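Local coordinates for protein diaminopimelate decarboxylase (Helicobacter pylori, PDB 2QGH) that probably catalyses the pyridoxal-phosphate-dependent decarboxylation of diaminopimelate to L-lysine, the last step of bacterial lysine synthesis, at residues A[199-211]-A[235-248]. Sequence-based numbering, arbitrary orientation.
With PLP (pyridoxal-5'-phosphate), chain B; LYS (lysine), chain C.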
loop_
_atom_site.group_PDB
_atom_site.type_symbol
_atom_site.label_atom_id
_atom_site.label_comp_id
_atom_site.label_asym_id
_atom_site.label_seq_id
_atom_site.Cartn_x
_atom_site.Cartn_y
_atom_site.Cartn_z
ATOM N N PRO A 199 8.439 -31.839 16.197
ATOM C CA PRO A 199 9.357 -31.132 15.300
ATOM C C PRO A 199 9.727 -32.035 14.134
ATOM O O PRO A 199 10.318 -33.095 14.330
ATOM C CB PRO A 199 10.546 -30.817 16.206
ATOM C CG PRO A 199 10.571 -31.994 17.131
ATOM C CD PRO A 199 9.104 -32.179 17.469
ATOM N N VAL A 200 9.381 -31.620 12.922
ATOM C CA VAL A 200 9.669 -32.437 11.752
ATOM C C VAL A 200 10.434 -31.698 10.661
ATOM O O VAL A 200 10.780 -32.277 9.633
ATOM C CB VAL A 200 8.355 -33.000 11.148
ATOM C CG1 VAL A 200 7.611 -33.794 12.198
ATOM C CG2 VAL A 200 7.469 -31.866 10.628
ATOM N N SER A 201 10.736 -30.431 10.886
ATOM C CA SER A 201 11.406 -29.687 9.848
ATOM C C SER A 201 12.254 -28.525 10.332
ATOM O O SER A 201 12.012 -27.981 11.409
ATOM C CB SER A 201 10.343 -29.172 8.876
ATOM O OG SER A 201 10.860 -28.176 8.021
ATOM N N VAL A 202 13.268 -28.172 9.544
ATOM C CA VAL A 202 14.113 -27.019 9.849
ATOM C C VAL A 202 13.801 -26.104 8.689
ATOM O O VAL A 202 13.541 -26.581 7.581
ATOM C CB VAL A 202 15.634 -27.292 9.774
ATOM C CG1 VAL A 202 16.297 -26.730 11.002
ATOM C CG2 VAL A 202 15.921 -28.760 9.606
ATOM N N HIS A 203 13.841 -24.801 8.918
ATOM C CA HIS A 203 13.536 -23.872 7.840
ATOM C C HIS A 203 14.352 -22.583 7.901
ATOM O O HIS A 203 14.840 -22.193 8.961
ATOM C CB HIS A 203 12.026 -23.579 7.872
ATOM C CG HIS A 203 11.607 -22.398 7.051
ATOM N ND1 HIS A 203 11.865 -21.098 7.431
ATOM C CD2 HIS A 203 10.930 -22.321 5.880
ATOM C CE1 HIS A 203 11.364 -20.272 6.532
ATOM N NE2 HIS A 203 10.794 -20.988 5.581
ATOM N N PHE A 204 14.524 -21.942 6.749
ATOM C CA PHE A 204 15.222 -20.666 6.692
ATOM C C PHE A 204 14.840 -19.909 5.427
ATOM O O PHE A 204 14.541 -20.505 4.387
ATOM C CB PHE A 204 16.747 -20.841 6.756
ATOM C CG PHE A 204 17.368 -21.375 5.485
ATOM C CD1 PHE A 204 17.727 -22.718 5.379
ATOM C CD2 PHE A 204 17.623 -20.527 4.406
ATOM C CE1 PHE A 204 18.332 -23.201 4.222
ATOM C CE2 PHE A 204 18.224 -21.005 3.252
ATOM C CZ PHE A 204 18.582 -22.350 3.159
ATOM N N HIS A 205 14.827 -18.587 5.538
ATOM C CA HIS A 205 14.515 -17.718 4.413
ATOM C C HIS A 205 15.288 -16.430 4.657
ATOM O O HIS A 205 14.913 -15.636 5.519
ATOM C CB HIS A 205 13.018 -17.423 4.345
ATOM C CG HIS A 205 12.645 -16.564 3.180
ATOM N ND1 HIS A 205 12.571 -17.052 1.894
ATOM C CD2 HIS A 205 12.429 -15.231 3.090
ATOM C CE1 HIS A 205 12.329 -16.056 1.061
ATOM N NE2 HIS A 205 12.238 -14.940 1.761
ATOM N N ILE A 206 16.364 -16.226 3.900
ATOM C CA ILE A 206 17.215 -15.054 4.094
ATOM C C ILE A 206 16.888 -13.761 3.349
ATOM O O ILE A 206 17.510 -12.726 3.621
ATOM C CB ILE A 206 18.704 -15.401 3.818
ATOM C CG1 ILE A 206 18.883 -15.884 2.379
ATOM C CG2 ILE A 206 19.173 -16.469 4.791
ATOM C CD1 ILE A 206 20.331 -16.015 1.948
ATOM N N GLY A 207 15.930 -13.797 2.424
ATOM C CA GLY A 207 15.582 -12.588 1.697
ATOM C C GLY A 207 14.820 -12.826 0.407
ATOM O O GLY A 207 14.549 -13.969 0.034
ATOM N N SER A 208 14.479 -11.736 -0.279
ATOM C CA SER A 208 13.740 -11.808 -1.535
ATOM C C SER A 208 14.471 -11.082 -2.669
ATOM O O SER A 208 15.283 -10.190 -2.425
ATOM C CB SER A 208 12.342 -11.201 -1.357
ATOM O OG SER A 208 11.560 -11.372 -2.525
ATOM N N GLN A 209 14.168 -11.468 -3.906
ATOM C CA GLN A 209 14.784 -10.871 -5.087
ATOM C C GLN A 209 16.301 -10.984 -4.993
ATOM O O GLN A 209 17.023 -10.014 -5.199
ATOM C CB GLN A 209 14.352 -9.403 -5.214
ATOM C CG GLN A 209 14.918 -8.629 -6.426
ATOM C CD GLN A 209 14.697 -9.333 -7.754
ATOM O OE1 GLN A 209 13.678 -9.982 -7.964
ATOM N NE2 GLN A 209 15.653 -9.192 -8.663
ATOM N N LEU A 210 16.776 -12.187 -4.684
ATOM C CA LEU A 210 18.205 -12.448 -4.547
ATOM C C LEU A 210 18.841 -12.791 -5.890
ATOM O O LEU A 210 18.341 -13.647 -6.619
ATOM C CB LEU A 210 18.436 -13.602 -3.568
ATOM C CG LEU A 210 17.777 -13.479 -2.194
ATOM C CD1 LEU A 210 18.258 -14.610 -1.305
ATOM C CD2 LEU A 210 18.121 -12.139 -1.571
ATOM N N LEU A 211 19.943 -12.122 -6.214
ATOM C CA LEU A 211 20.638 -12.371 -7.472
ATOM C C LEU A 211 21.950 -13.122 -7.248
ATOM O O LEU A 211 22.538 -13.649 -8.196
ATOM C CB LEU A 211 20.919 -11.057 -8.205
ATOM C CG LEU A 211 19.771 -10.246 -8.829
ATOM C CD1 LEU A 211 18.958 -11.104 -9.784
ATOM C CD2 LEU A 211 18.896 -9.692 -7.738
ATOM N N ILE A 235 15.932 -35.575 17.487
ATOM C CA ILE A 235 14.913 -34.886 16.700
ATOM C C ILE A 235 14.749 -35.545 15.332
ATOM O O ILE A 235 15.658 -35.547 14.504
ATOM C CB ILE A 235 15.270 -33.400 16.524
ATOM C CG1 ILE A 235 15.453 -32.757 17.903
ATOM C CG2 ILE A 235 14.161 -32.683 15.749
ATOM C CD1 ILE A 235 16.007 -31.358 17.856
ATOM N N ASP A 236 13.568 -36.099 15.105
ATOM C CA ASP A 236 13.270 -36.791 13.862
ATOM C C ASP A 236 12.856 -35.889 12.686
ATOM O O ASP A 236 11.680 -35.814 12.333
ATOM C CB ASP A 236 12.190 -37.838 14.141
ATOM C CG ASP A 236 11.890 -38.692 12.943
ATOM O OD1 ASP A 236 12.852 -39.131 12.275
ATOM O OD2 ASP A 236 10.691 -38.939 12.682
ATOM N N LEU A 237 13.830 -35.222 12.076
ATOM C CA LEU A 237 13.570 -34.333 10.943
ATOM C C LEU A 237 13.220 -35.106 9.682
ATOM O O LEU A 237 13.807 -36.147 9.401
ATOM C CB LEU A 237 14.792 -33.463 10.648
ATOM C CG LEU A 237 15.287 -32.534 11.751
ATOM C CD1 LEU A 237 16.569 -31.856 11.278
ATOM C CD2 LEU A 237 14.215 -31.512 12.103
ATOM N N ARG A 238 12.273 -34.576 8.915
ATOM C CA ARG A 238 11.840 -35.209 7.675
ATOM C C ARG A 238 11.906 -34.222 6.513
ATOM O O ARG A 238 11.924 -34.628 5.353
ATOM C CB ARG A 238 10.403 -35.735 7.830
ATOM C CG ARG A 238 10.260 -36.905 8.830
ATOM C CD ARG A 238 10.338 -38.269 8.116
ATOM N NE ARG A 238 10.670 -39.393 9.003
ATOM C CZ ARG A 238 10.749 -40.660 8.596
ATOM N NH1 ARG A 238 10.511 -40.969 7.331
ATOM N NH2 ARG A 238 11.098 -41.615 9.442
ATOM N N PHE A 239 11.960 -32.928 6.840
ATOM C CA PHE A 239 12.005 -31.861 5.835
ATOM C C PHE A 239 13.129 -30.839 6.052
ATOM O O PHE A 239 13.553 -30.574 7.181
ATOM C CB PHE A 239 10.678 -31.086 5.822
ATOM C CG PHE A 239 9.460 -31.946 5.640
ATOM C CD1 PHE A 239 9.062 -32.359 4.375
ATOM C CD2 PHE A 239 8.691 -32.317 6.734
ATOM C CE1 PHE A 239 7.912 -33.126 4.204
ATOM C CE2 PHE A 239 7.541 -33.082 6.573
ATOM C CZ PHE A 239 7.151 -33.486 5.299
ATOM N N PHE A 240 13.583 -30.250 4.953
ATOM C CA PHE A 240 14.618 -29.224 4.973
ATOM C C PHE A 240 14.059 -28.124 4.062
ATOM O O PHE A 240 14.028 -28.274 2.833
ATOM C CB PHE A 240 15.931 -29.774 4.402
ATOM C CG PHE A 240 17.121 -28.863 4.619
ATOM C CD1 PHE A 240 17.791 -28.854 5.838
ATOM C CD2 PHE A 240 17.562 -28.015 3.601
ATOM C CE1 PHE A 240 18.883 -28.020 6.047
ATOM C CE2 PHE A 240 18.655 -27.173 3.798
ATOM C CZ PHE A 240 19.318 -27.177 5.026
ATOM N N ASP A 241 13.614 -27.026 4.661
ATOM C CA ASP A 241 13.012 -25.938 3.905
ATOM C C ASP A 241 13.936 -24.752 3.655
ATOM O O ASP A 241 14.342 -24.068 4.588
ATOM C CB ASP A 241 11.763 -25.457 4.640
ATOM C CG ASP A 241 10.769 -24.796 3.722
ATOM O OD1 ASP A 241 11.198 -24.061 2.807
ATOM O OD2 ASP A 241 9.557 -25.007 3.924
ATOM N N VAL A 242 14.228 -24.488 2.384
ATOM C CA VAL A 242 15.109 -23.387 2.004
ATOM C C VAL A 242 14.379 -22.073 1.705
ATOM O O VAL A 242 15.016 -21.072 1.368
ATOM C CB VAL A 242 15.951 -23.752 0.760
ATOM C CG1 VAL A 242 16.729 -25.037 1.008
ATOM C CG2 VAL A 242 15.057 -23.894 -0.441
ATOM N N GLY A 243 13.053 -22.074 1.833
ATOM C CA GLY A 243 12.280 -20.872 1.558
ATOM C C GLY A 243 12.282 -20.499 0.084
ATOM O O GLY A 243 12.490 -21.350 -0.784
ATOM N N GLY A 244 12.032 -19.227 -0.204
ATOM C CA GLY A 244 12.035 -18.761 -1.581
ATOM C C GLY A 244 13.162 -17.757 -1.734
ATOM O O GLY A 244 14.254 -17.979 -1.212
ATOM N N GLY A 245 12.922 -16.665 -2.452
ATOM C CA GLY A 245 13.955 -15.653 -2.583
ATOM C C GLY A 245 14.671 -15.467 -3.905
ATOM O O GLY A 245 15.368 -14.475 -4.076
ATOM N N ILE A 246 14.526 -16.396 -4.840
ATOM C CA ILE A 246 15.202 -16.250 -6.130
ATOM C C ILE A 246 14.642 -15.058 -6.909
ATOM O O ILE A 246 13.444 -14.996 -7.187
ATOM C CB ILE A 246 15.072 -17.534 -6.968
ATOM C CG1 ILE A 246 15.938 -18.632 -6.340
ATOM C CG2 ILE A 246 15.460 -17.263 -8.422
ATOM C CD1 ILE A 246 16.022 -19.916 -7.147
ATOM N N GLY A 247 15.515 -14.117 -7.251
ATOM C CA GLY A 247 15.093 -12.924 -7.970
ATOM C C GLY A 247 14.850 -13.082 -9.458
ATOM O O GLY A 247 15.281 -14.062 -10.071
ATOM N N VAL A 248 14.133 -12.124 -10.044
ATOM C CA VAL A 248 13.857 -12.165 -11.475
ATOM C C VAL A 248 14.632 -11.057 -12.168
ATOM O O VAL A 248 15.277 -10.228 -11.516
ATOM C CB VAL A 248 12.340 -12.016 -11.802
ATOM C CG1 VAL A 248 11.572 -13.224 -11.271
ATOM C CG2 VAL A 248 11.789 -10.726 -11.217
HETATM N N1 PLP B . 8.948 -17.952 2.058
HETATM C C2 PLP B . 8.959 -17.024 3.120
HETATM C C2A PLP B . 8.951 -17.487 4.524
HETATM C C3 PLP B . 8.949 -15.610 2.792
HETATM O O3 PLP B . 8.942 -14.656 3.792
HETATM C C4 PLP B . 8.942 -15.189 1.463
HETATM C C4A PLP B . 9.204 -13.738 1.259
HETATM C C5 PLP B . 8.917 -16.119 0.413
HETATM C C6 PLP B . 8.949 -17.533 0.720
HETATM C C5A PLP B . 8.664 -15.826 -1.003
HETATM O O4P PLP B . 9.861 -15.379 -1.597
HETATM P P PLP B . 9.918 -14.982 -3.005
HETATM O O1P PLP B . 8.681 -14.287 -3.654
HETATM O O2P PLP B . 10.231 -16.352 -3.752
HETATM O O3P PLP B . 11.116 -13.962 -3.107
HETATM N N LYS C . 6.737 -7.363 -1.157
HETATM C CA LYS C . 8.177 -7.489 -1.545
HETATM C C LYS C . 8.383 -7.026 -2.987
HETATM O O LYS C . 7.443 -6.409 -3.528
HETATM C CB LYS C . 8.637 -8.949 -1.379
HETATM C CG LYS C . 8.629 -9.418 0.069
HETATM C CD LYS C . 8.727 -10.927 0.196
HETATM C CE LYS C . 8.733 -11.325 1.671
HETATM N NZ LYS C . 8.654 -12.803 1.926
HETATM O OXT LYS C . 9.468 -7.277 -3.558
HETATM O O HOH W 1 10.350 -35.296 15.993
HETATM O O HOH W 2 12.457 -13.060 -5.210
HETATM O O HOH W 3 17.965 -14.468 -9.210
#
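Val202, Leu237, Phe204, Phe240 and Val242 form the apolar centre, where the sixth and seventh strands of a closed eight-stranded alpha/beta (TIM-type) barrel run parallel, joined by helix 213-232 in a right-handed beta-alpha-beta crossover. Val202 CG2 meets Leu237 CD1 at 3.6 Å, the side chains crossing at about a right angle. Phe204 CG stands between its backbone N and carbonyl carbon (chi1 74°), which brings the ring over Val242: its CA sits over one face in a CH-pi contact, and Phe240 CE2 comes to the ring edge. Between the strands, Val202 O accepts from Asp241 N and Asp241 O from Phe204 N, while Val200 O accepts from both Arg238 N and Phe239 N. On the other side of the sheet, Asp241 CG lies 3.3 Å from His203 CD2 at the ring edge; His203 NE2 is hydrogen-bonded to Glu279, and Asp241 OD1 accepts from Gly243 N in an Asx turn.

Beyond the strands' C-terminal ends, the loops that follow line part of the cofactor pocket. His205 lays one ring face against the pyridine of PLP, and Gly244 N donates to His205 ND1 at 3.1 Å, in the ring plane. Gly245 N donates to O2P and Ser208 OG to O3P of the phosphate, Ser208 OG also hydrogen-bonded to Arg282. The Gln209 amide pairs with the Val248 backbone: OE1 accepts from its N, and Gln209 NE2 donates to Val248 O at 3.1 Å, nearly straight and on a lone pair.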